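Local coordinates for ORC1-type DNA replication protein 2 (Aeropyrum pernix, PDB 1W5T) that binds DNA and ATP and takes part in regulating DNA replication, as an archaeal Cdc6/Orc protein with an AAA+ ATPase domain and a winged-helix domain, at residues G119-A122 with L123-L126. Residues are numbered along the deposited sequence; the frame is centred on the assembly and turned at random.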
ATOM      1  N   GLY A 119      24.405  21.486  -2.769  1.00 26.40           N
ATOM      2  CA  GLY A 119      24.811  22.093  -1.519  1.00 26.84           C
ATOM      3  C   GLY A 119      23.763  22.883  -0.750  1.00 27.23           C
ATOM      4  O   GLY A 119      24.098  23.524   0.264  1.00 27.33           O
ATOM      5  N   ALA A 120      22.502  22.848  -1.191  1.00 26.66           N
ATOM      6  CA  ALA A 120      21.460  23.562  -0.451  1.00 26.65           C
ATOM      7  C   ALA A 120      20.876  22.683   0.659  1.00 26.80           C
ATOM      8  O   ALA A 120      20.474  21.554   0.403  1.00 26.15           O
ATOM      9  CB  ALA A 120      20.331  24.067  -1.397  1.00 26.92           C
ATOM     10  N   PRO A 121      20.801  23.200   1.886  1.00 27.12           N
ATOM     11  CA  PRO A 121      20.125  22.443   2.952  1.00 27.30           C
ATOM     12  C   PRO A 121      18.644  22.240   2.605  1.00 27.57           C
ATOM     13  O   PRO A 121      18.060  23.041   1.903  1.00 26.27           O
ATOM     14  CB  PRO A 121      20.296  23.315   4.200  1.00 26.67           C
ATOM     15  CG  PRO A 121      21.338  24.351   3.821  1.00 27.97           C
ATOM     16  CD  PRO A 121      21.298  24.511   2.343  1.00 26.70           C
ATOM     17  N   ALA A 122      18.089  21.138   3.096  1.00 28.59           N
ATOM     18  CA  ALA A 122      16.686  20.769   2.936  1.00 29.14           C
ATOM     19  C   ALA A 122      15.757  21.948   3.163  1.00 29.59           C
ATOM     20  O   ALA A 122      14.868  22.216   2.346  1.00 29.83           O
ATOM     21  CB  ALA A 122      16.346  19.632   3.882  1.00 29.07           C
ATOM     22  N   LEU A 123      15.985  22.672   4.252  1.00 30.16           N
ATOM     23  CA  LEU A 123      15.222  23.883   4.542  1.00 29.96           C
ATOM     24  C   LEU A 123      15.308  24.906   3.413  1.00 29.00           C
ATOM     25  O   LEU A 123      14.300  25.524   3.070  1.00 29.49           O
ATOM     26  CB  LEU A 123      15.696  24.511   5.870  1.00 31.00           C
ATOM     27  CG  LEU A 123      15.225  25.915   6.291  1.00 33.41           C
ATOM     28  CD1 LEU A 123      13.716  25.923   6.529  1.00 36.34           C
ATOM     29  CD2 LEU A 123      15.954  26.456   7.546  1.00 35.29           C
ATOM     30  N   ASP A 124      16.501  25.098   2.851  1.00 27.60           N
ATOM     31  CA  ASP A 124      16.727  26.158   1.869  1.00 26.86           C
ATOM     32  C   ASP A 124      16.019  25.817   0.561  1.00 25.57           C
ATOM     33  O   ASP A 124      15.434  26.695  -0.087  1.00 24.65           O
ATOM     34  CB  ASP A 124      18.218  26.392   1.623  1.00 27.62           C
ATOM     35  CG  ASP A 124      18.883  27.252   2.699  1.00 31.32           C
ATOM     36  OD1 ASP A 124      18.360  27.428   3.836  1.00 32.86           O
ATOM     37  OD2 ASP A 124      19.993  27.799   2.487  1.00 38.36           O
ATOM     38  N   ILE A 125      16.032  24.533   0.213  1.00 23.54           N
ATOM     39  CA  ILE A 125      15.321  24.058  -0.969  1.00 23.60           C
ATOM     40  C   ILE A 125      13.795  24.292  -0.863  1.00 23.28           C
ATOM     41  O   ILE A 125      13.126  24.633  -1.824  1.00 23.36           O
ATOM     42  CB  ILE A 125      15.597  22.556  -1.246  1.00 22.86           C
ATOM     43  CG1 ILE A 125      17.099  22.263  -1.434  1.00 21.79           C
ATOM     44  CG2 ILE A 125      14.800  22.115  -2.471  1.00 22.37           C
ATOM     45  CD1 ILE A 125      17.424  20.739  -1.603  1.00 19.16           C
ATOM     46  N   LEU A 126      13.285  24.084   0.333  1.00 23.08           N
ATOM     47  CA  LEU A 126      11.914  24.315   0.665  1.00 22.95           C
ATOM     48  C   LEU A 126      11.591  25.802   0.539  1.00 22.32           C
ATOM     49  O   LEU A 126      10.546  26.154   0.002  1.00 21.84           O
ATOM     50  CB  LEU A 126      11.662  23.791   2.080  1.00 23.12           C
ATOM     51  CG  LEU A 126      10.238  23.352   2.440  1.00 25.24           C
ATOM     52  CD1 LEU A 126       9.711  22.320   1.479  1.00 26.98           C
ATOM     53  CD2 LEU A 126      10.198  22.823   3.864  1.00 26.50           C
TER
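P121 and D124 meet at the start of helix 122-136 in the AAA+ domain, where P121 is the N-cap residue. The contact is local, the first turn of the helix closing on the loop that follows helix 100-111.

P121 O accepts a hydrogen bond from I125 N at 3.0 Å, with an N-H...O angle of 161°. The same oxygen takes a weak, bent bond from D124 N at 2.7 Å. One residue on, L126 N bonds to A122 O at 3.2 Å, though the position of that oxygen is less certain.

The P121 and D124 side chains touch at an oblique angle. D124 CG sits beside its own backbone N (chi1 -80°), which brings the carboxylate alongside CD and CG of the P121 ring. D124 OD2 lies 3.5 Å from P121 CD. The other oxygen, OD1, forms a salt bridge with K127. Carrying a negative charge in the first turn, D124 is probably favoured by the helix dipole. An alanine here would keep the CB contact with P121 but remove the carboxylate, and is likely to leave K127 without its charged mate and P121 CD and CG less covered on that side.

Apolar contacts join the turn to the rest of the fold. A122 packs on L100 and L104 of helix 100-111, and I125 on Y101 and V108 of the same helix. L123 and L126 reach I171. On the loop side, A120 CB rests 3.7 Å from I125 CG1. Separately, the I125 CD1 methyl rests against a backbone carbonyl oxygen, A120 O, at 3.7 Å.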